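Local atomic coordinates of DUF211 domain-containing protein (Archaeoglobus fulgidus DSM 4304, PDB entry 3BPD), a protein that is of unknown function but binds magnesium ions and assembles as a heptamer of identical chains. Residues 8-14 / 75-81; 34-40 / 51-57. The protein carries 1 engineered substitution. One frame throughout, in Å; residues are numbered along the deposited sequence.

Interaction 1. Residues 8-14 / 75-81; sequences RLVLDVL and VIHSVDE. With MG (magnesium ion), chain Y.
A magnesium site and two classic beta bulges mark the pairing of Asp12 and Val10 with residues 77-81, where the first and last strands of a ferredoxin-like beta-alpha-beta-beta-alpha-beta fold run antiparallel, the axes of the two segments 139° apart in N-to-C direction. At one bulge His77 and Ser78 both face Asp12, whose O accepts His77 N at 2.8 Å and, weakly, Ser78 N. At the other, Val10 O takes Asp80 N at 2.7 Å, with Glu81 N a weak second donor. Asp12 and Ser78 form a hydrogen-bonded pair with side chains on one face, and there the ion is bound by Asp12 OD1 at 2.2 Å and Ser78 OG at 2.3 Å. His77 also serves as a magnesium ligand of this protein, but in this chain it does not bind the ion. Ser78 OG lies between its own backbone N and carbonyl carbon (chi1 69°) and donates to Asp80 OD1 at 2.8 Å, which makes Asp80 a second-shell residue. With an alanine in place of Asp80, Ser78 OG loses this acceptor and is likely to be freer to turn away from the metal. On the other face, where Leu11 packs on Ile69 of helix 62-71, Leu11 CD2 meets Val79 CG1 at 3.9 Å. Arg8 and Glu81 close the far end with a salt bridge, NH2 to OE2 2.7 Å, their flat groups 10° apart.

Interaction 2. Residues 34-40 / 51-57; sequences VDGVNIH and IKITILG
Leu56 O is gripped by two successive amides: Asp35 N donates to it at 2.9 Å, tilted 33° from the carbonyl plane, and Gly36 N adds a weak bond at 3.4 Å. Asp35 and Gly36 thus share one partner, which defines a classic beta bulge at the start of strand 34-44. Beyond it the ladder is regular. Asn38 and Thr54 exchange a pair of bonds, Asn38 N to Thr54 O and Thr54 N to Asn38 O, both 2.8 Å. His40 N to Lys52 O, at 2.7 Å, continues the same pattern. These strands are the beta hairpin 34-44/48-57 of the ferredoxin-like fold, antiparallel with the axes of the two segments 159° apart in N-to-C direction. Val34, Val37, Ile39, Ile53 and Ile55 point to the face that the two helices cover. Ile39 and Ile53 lie side by side there, CG1 to CG1 4.0 Å, Ile39 reaching helix 21-29 and Ile53 helix 62-71. Ile51 holds CG1 between its backbone N and carbonyl carbon (chi1 62°), and its CD1 comes to Ile39 CG2 at 4.0 Å. The side chains of Val34 and Ile55 cross obliquely, CG2 to CG2 4.0 Å. On the opposite face Asn38 and Thr54 meet through their CB atoms, while Asn38 ND2 turns to Glu81 OE1 and Val89 O of a neighbouring subunit, whose strand pairs with residues 36-40 and extends the sheet.

Interactions 1 and 2 lie in one four-stranded sheet, their centres 10 Å apart, and interaction 2 is nested within the chain loop that interaction 1 closes. Strands 6-16 and 48-57 join them directly: Leu11 N to Ile53 O at 2.7 Å and Val13 O to Ile51 N at 2.8 Å are probable hydrogen bonds. The magnesium site belongs to interaction 1, yet the nearest atom of the Lys52 side chain of interaction 2 lies about 5 Å from a bound magnesium ion, and Lys52 NZ forms a long, weak ion pair with Asp80 OD2. Farther along the same strands Arg8 CG packs on Ile55 O at 3.3 Å, and both contacts touch the same neighbouring subunit.

Interaction 1. Residues 8-14 / 75-81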
loop_
_atom_site.group_PDB
_atom_site.type_symbol
_atom_site.label_atom_id
_atom_site.label_comp_id
_atom_site.label_asym_id
_atom_site.label_seq_id
_atom_site.Cartn_x
_atom_site.Cartn_y
_atom_site.Cartn_z
ATOM N N ARG F 8 16.088 15.259 6.288
ATOM C CA ARG F 8 15.757 14.951 4.903
ATOM C C ARG F 8 15.283 16.183 4.116
ATOM O O ARG F 8 14.539 17.029 4.622
ATOM C CB ARG F 8 14.690 13.847 4.857
ATOM C CG ARG F 8 14.577 13.148 3.507
ATOM C CD ARG F 8 13.520 12.060 3.536
ATOM N NE ARG F 8 12.181 12.625 3.649
ATOM C CZ ARG F 8 11.093 11.923 3.948
ATOM N NH1 ARG F 8 11.182 10.620 4.165
ATOM N NH2 ARG F 8 9.921 12.531 4.049
ATOM N N LEU F 9 15.728 16.278 2.871
ATOM C CA LEU F 9 15.358 17.390 2.008
ATOM C C LEU F 9 14.946 16.883 0.622
ATOM O O LEU F 9 15.532 15.941 0.083
ATOM C CB LEU F 9 16.544 18.359 1.844
ATOM C CG LEU F 9 17.063 19.078 3.086
ATOM C CD1 LEU F 9 18.435 19.692 2.838
ATOM C CD2 LEU F 9 16.058 20.139 3.474
ATOM N N VAL F 10 13.912 17.484 0.053
ATOM C CA VAL F 10 13.520 17.118 -1.295
ATOM C C VAL F 10 13.681 18.435 -2.031
ATOM O O VAL F 10 12.930 19.378 -1.820
ATOM C CB VAL F 10 12.062 16.599 -1.384
ATOM C CG1 VAL F 10 11.666 16.443 -2.854
ATOM C CG2 VAL F 10 11.936 15.253 -0.656
ATOM N N LEU F 11 14.702 18.504 -2.863
ATOM C CA LEU F 11 14.977 19.719 -3.595
ATOM C C LEU F 11 14.588 19.677 -5.064
ATOM O O LEU F 11 14.896 18.727 -5.773
ATOM C CB LEU F 11 16.461 20.050 -3.468
ATOM C CG LEU F 11 16.956 20.111 -2.022
ATOM C CD1 LEU F 11 18.377 20.623 -1.990
ATOM C CD2 LEU F 11 16.047 21.019 -1.206
ATOM N N ASP F 12 13.881 20.704 -5.512
ATOM C CA ASP F 12 13.512 20.797 -6.913
ATOM C C ASP F 12 14.662 21.560 -7.552
ATOM O O ASP F 12 14.870 22.738 -7.255
ATOM C CB ASP F 12 12.230 21.596 -7.095
ATOM C CG ASP F 12 11.974 21.937 -8.541
ATOM O OD1 ASP F 12 11.107 22.795 -8.801
ATOM O OD2 ASP F 12 12.644 21.343 -9.423
ATOM N N VAL F 13 15.402 20.895 -8.428
ATOM C CA VAL F 13 16.544 21.528 -9.068
ATOM C C VAL F 13 16.525 21.552 -10.594
ATOM O O VAL F 13 16.143 20.578 -11.242
ATOM C CB VAL F 13 17.854 20.858 -8.597
ATOM C CG1 VAL F 13 19.029 21.359 -9.408
ATOM C CG2 VAL F 13 18.077 21.150 -7.125
ATOM N N LEU F 14 16.927 22.691 -11.155
ATOM C CA LEU F 14 17.029 22.860 -12.599
ATOM C C LEU F 14 18.530 22.944 -12.869
ATOM O O LEU F 14 19.266 23.566 -12.105
ATOM C CB LEU F 14 16.349 24.150 -13.058
ATOM C CG LEU F 14 16.560 24.496 -14.539
ATOM C CD1 LEU F 14 15.620 23.660 -15.407
ATOM C CD2 LEU F 14 16.309 25.976 -14.763
ATOM N N VAL F 75 20.714 24.757 -9.918
ATOM C CA VAL F 75 20.060 25.802 -9.158
ATOM C C VAL F 75 18.848 25.186 -8.456
ATOM O O VAL F 75 18.136 24.375 -9.035
ATOM C CB VAL F 75 19.615 26.975 -10.077
ATOM C CG1 VAL F 75 18.622 26.486 -11.117
ATOM C CG2 VAL F 75 19.003 28.087 -9.240
ATOM N N ILE F 76 18.650 25.561 -7.197
ATOM C CA ILE F 76 17.538 25.081 -6.383
ATOM C C ILE F 76 16.331 25.994 -6.595
ATOM O O ILE F 76 16.313 27.123 -6.115
ATOM C CB ILE F 76 17.895 25.109 -4.879
ATOM C CG1 ILE F 76 19.091 24.195 -4.603
ATOM C CG2 ILE F 76 16.699 24.694 -4.054
ATOM C CD1 ILE F 76 19.569 24.234 -3.177
ATOM N N HIS F 77 15.327 25.512 -7.315
ATOM C CA HIS F 77 14.139 26.303 -7.562
ATOM C C HIS F 77 13.242 26.333 -6.355
ATOM O O HIS F 77 12.555 27.314 -6.106
ATOM C CB HIS F 77 13.383 25.739 -8.750
ATOM C CG HIS F 77 13.929 26.186 -10.063
ATOM N ND1 HIS F 77 13.476 25.693 -11.267
ATOM C CD2 HIS F 77 14.893 27.090 -10.362
ATOM C CE1 HIS F 77 14.137 26.274 -12.250
ATOM N NE2 HIS F 77 15.003 27.125 -11.728
ATOM N N SER F 78 13.242 25.249 -5.600
ATOM C CA SER F 78 12.408 25.189 -4.417
ATOM C C SER F 78 12.701 23.975 -3.536
ATOM O O SER F 78 13.127 22.924 -4.019
ATOM C CB SER F 78 10.942 25.170 -4.829
ATOM O OG SER F 78 10.645 23.949 -5.463
ATOM N N VAL F 79 12.468 24.144 -2.239
ATOM C CA VAL F 79 12.657 23.092 -1.252
ATOM C C VAL F 79 11.263 22.502 -1.095
ATOM O O VAL F 79 10.402 23.121 -0.496
ATOM C CB VAL F 79 13.138 23.707 0.089
ATOM C CG1 VAL F 79 13.323 22.624 1.134
ATOM C CG2 VAL F 79 14.435 24.479 -0.135
ATOM N N ASP F 80 11.023 21.315 -1.626
ATOM C CA ASP F 80 9.678 20.754 -1.546
ATOM C C ASP F 80 9.338 20.006 -0.265
ATOM O O ASP F 80 8.165 19.835 0.062
ATOM C CB ASP F 80 9.390 19.879 -2.772
ATOM C CG ASP F 80 9.569 20.637 -4.081
ATOM O OD1 ASP F 80 9.402 21.870 -4.103
ATOM O OD2 ASP F 80 9.868 19.994 -5.101
ATOM N N GLU F 81 10.354 19.551 0.454
ATOM C CA GLU F 81 10.120 18.872 1.716
ATOM C C GLU F 81 11.327 18.988 2.613
ATOM O O GLU F 81 12.463 18.969 2.142
ATOM C CB GLU F 81 9.802 17.393 1.525
ATOM C CG GLU F 81 8.838 16.890 2.594
ATOM C CD GLU F 81 8.851 15.385 2.790
ATOM O OE1 GLU F 81 7.819 14.844 3.240
ATOM O OE2 GLU F 81 9.891 14.745 2.522
HETATM MG MG MG Y . 9.528 23.616 -7.463
#

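Interaction 2. Residues 34-40 / 51-57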
loop_
_atom_site.group_PDB
_atom_site.type_symbol
_atom_site.label_atom_id
_atom_site.label_comp_id
_atom_site.label_asym_id
_atom_site.label_seq_id
_atom_site.Cartn_x
_atom_site.Cartn_y
_atom_site.Cartn_z
ATOM N N VAL F 34 25.760 12.421 5.299
ATOM C CA VAL F 34 24.770 12.055 4.308
ATOM C C VAL F 34 24.688 10.536 4.223
ATOM O O VAL F 34 25.652 9.865 3.865
ATOM C CB VAL F 34 25.103 12.672 2.930
ATOM C CG1 VAL F 34 24.370 11.935 1.815
ATOM C CG2 VAL F 34 24.690 14.130 2.927
ATOM N N ASP F 35 23.525 10.004 4.586
ATOM C CA ASP F 35 23.275 8.567 4.563
ATOM C C ASP F 35 23.018 8.056 3.156
ATOM O O ASP F 35 23.349 6.918 2.833
ATOM C CB ASP F 35 22.064 8.237 5.429
ATOM C CG ASP F 35 22.360 8.324 6.914
ATOM O OD1 ASP F 35 21.392 8.458 7.704
ATOM O OD2 ASP F 35 23.554 8.243 7.292
ATOM N N GLY F 36 22.408 8.895 2.327
ATOM C CA GLY F 36 22.115 8.496 0.965
ATOM C C GLY F 36 21.511 9.616 0.138
ATOM O O GLY F 36 21.074 10.634 0.677
ATOM N N VAL F 37 21.490 9.422 -1.178
ATOM C CA VAL F 37 20.948 10.418 -2.087
ATOM C C VAL F 37 20.163 9.795 -3.228
ATOM O O VAL F 37 20.572 8.798 -3.815
ATOM C CB VAL F 37 22.065 11.272 -2.708
ATOM C CG1 VAL F 37 21.471 12.294 -3.661
ATOM C CG2 VAL F 37 22.850 11.966 -1.621
ATOM N N ASN F 38 19.021 10.387 -3.531
ATOM C CA ASN F 38 18.212 9.911 -4.631
ATOM C C ASN F 38 17.937 11.063 -5.575
ATOM O O ASN F 38 17.426 12.117 -5.183
ATOM C CB ASN F 38 16.886 9.339 -4.150
ATOM C CG ASN F 38 15.977 8.947 -5.305
ATOM O OD1 ASN F 38 15.599 9.786 -6.123
ATOM N ND2 ASN F 38 15.630 7.668 -5.380
ATOM N N ILE F 39 18.303 10.875 -6.826
ATOM C CA ILE F 39 18.049 11.909 -7.798
ATOM C C ILE F 39 17.075 11.382 -8.840
ATOM O O ILE F 39 17.349 10.417 -9.555
ATOM C CB ILE F 39 19.347 12.405 -8.445
ATOM C CG1 ILE F 39 20.218 13.061 -7.376
ATOM C CG2 ILE F 39 19.029 13.431 -9.504
ATOM C CD1 ILE F 39 21.439 13.736 -7.908
ATOM N N HIS F 40 15.907 12.006 -8.882
ATOM C CA HIS F 40 14.879 11.619 -9.825
ATOM C C HIS F 40 14.799 12.616 -10.978
ATOM O O HIS F 40 14.768 13.833 -10.761
ATOM C CB HIS F 40 13.534 11.555 -9.122
ATOM C CG HIS F 40 12.396 11.274 -10.046
ATOM N ND1 HIS F 40 12.166 10.026 -10.583
ATOM C CD2 HIS F 40 11.453 12.092 -10.570
ATOM C CE1 HIS F 40 11.129 10.086 -11.398
ATOM N NE2 HIS F 40 10.679 11.328 -11.408
ATOM N N ILE F 51 15.164 18.067 -12.105
ATOM C CA ILE F 51 15.360 16.863 -11.314
ATOM C C ILE F 51 14.927 17.050 -9.858
ATOM O O ILE F 51 14.999 18.158 -9.321
ATOM C CB ILE F 51 16.859 16.434 -11.351
ATOM C CG1 ILE F 51 17.737 17.528 -10.726
ATOM C CG2 ILE F 51 17.302 16.197 -12.788
ATOM C CD1 ILE F 51 19.234 17.200 -10.717
ATOM N N LYS F 52 14.466 15.965 -9.232
ATOM C CA LYS F 52 14.060 15.984 -7.822
ATOM C C LYS F 52 15.165 15.291 -7.002
ATOM O O LYS F 52 15.488 14.129 -7.253
ATOM C CB LYS F 52 12.733 15.235 -7.630
ATOM C CG LYS F 52 11.619 16.086 -7.057
ATOM C CD LYS F 52 11.094 17.075 -8.093
ATOM C CE LYS F 52 9.994 17.964 -7.536
ATOM N NZ LYS F 52 9.210 18.569 -8.649
ATOM N N ILE F 53 15.745 16.004 -6.037
ATOM C CA ILE F 53 16.808 15.442 -5.201
ATOM C C ILE F 53 16.335 15.166 -3.774
ATOM O O ILE F 53 15.823 16.054 -3.097
ATOM C CB ILE F 53 18.032 16.385 -5.110
ATOM C CG1 ILE F 53 18.662 16.591 -6.497
ATOM C CG2 ILE F 53 19.063 15.796 -4.158
ATOM C CD1 ILE F 53 19.815 17.622 -6.533
ATOM N N THR F 54 16.500 13.927 -3.329
ATOM C CA THR F 54 16.111 13.543 -1.985
ATOM C C THR F 54 17.396 13.180 -1.252
ATOM O O THR F 54 18.127 12.276 -1.668
ATOM C CB THR F 54 15.168 12.313 -1.990
ATOM O OG1 THR F 54 13.984 12.625 -2.721
ATOM C CG2 THR F 54 14.772 11.920 -0.570
ATOM N N ILE F 55 17.667 13.904 -0.170
ATOM C CA ILE F 55 18.852 13.683 0.644
ATOM C C ILE F 55 18.468 13.240 2.045
ATOM O O ILE F 55 17.679 13.896 2.732
ATOM C CB ILE F 55 19.684 14.956 0.766
ATOM C CG1 ILE F 55 19.972 15.513 -0.616
ATOM C CG2 ILE F 55 20.993 14.655 1.464
ATOM C CD1 ILE F 55 20.725 16.803 -0.581
ATOM N N LEU F 56 19.038 12.111 2.454
ATOM C CA LEU F 56 18.796 11.546 3.771
ATOM C C LEU F 56 20.089 11.624 4.585
ATOM O O LEU F 56 21.182 11.534 4.030
ATOM C CB LEU F 56 18.356 10.081 3.643
ATOM C CG LEU F 56 18.019 9.389 4.969
ATOM C CD1 LEU F 56 16.875 10.150 5.620
ATOM C CD2 LEU F 56 17.661 7.927 4.763
ATOM N N GLY F 57 19.965 11.796 5.897
ATOM C CA GLY F 57 21.145 11.861 6.742
ATOM C C GLY F 57 20.850 12.407 8.122
ATOM O O GLY F 57 19.695 12.413 8.556
#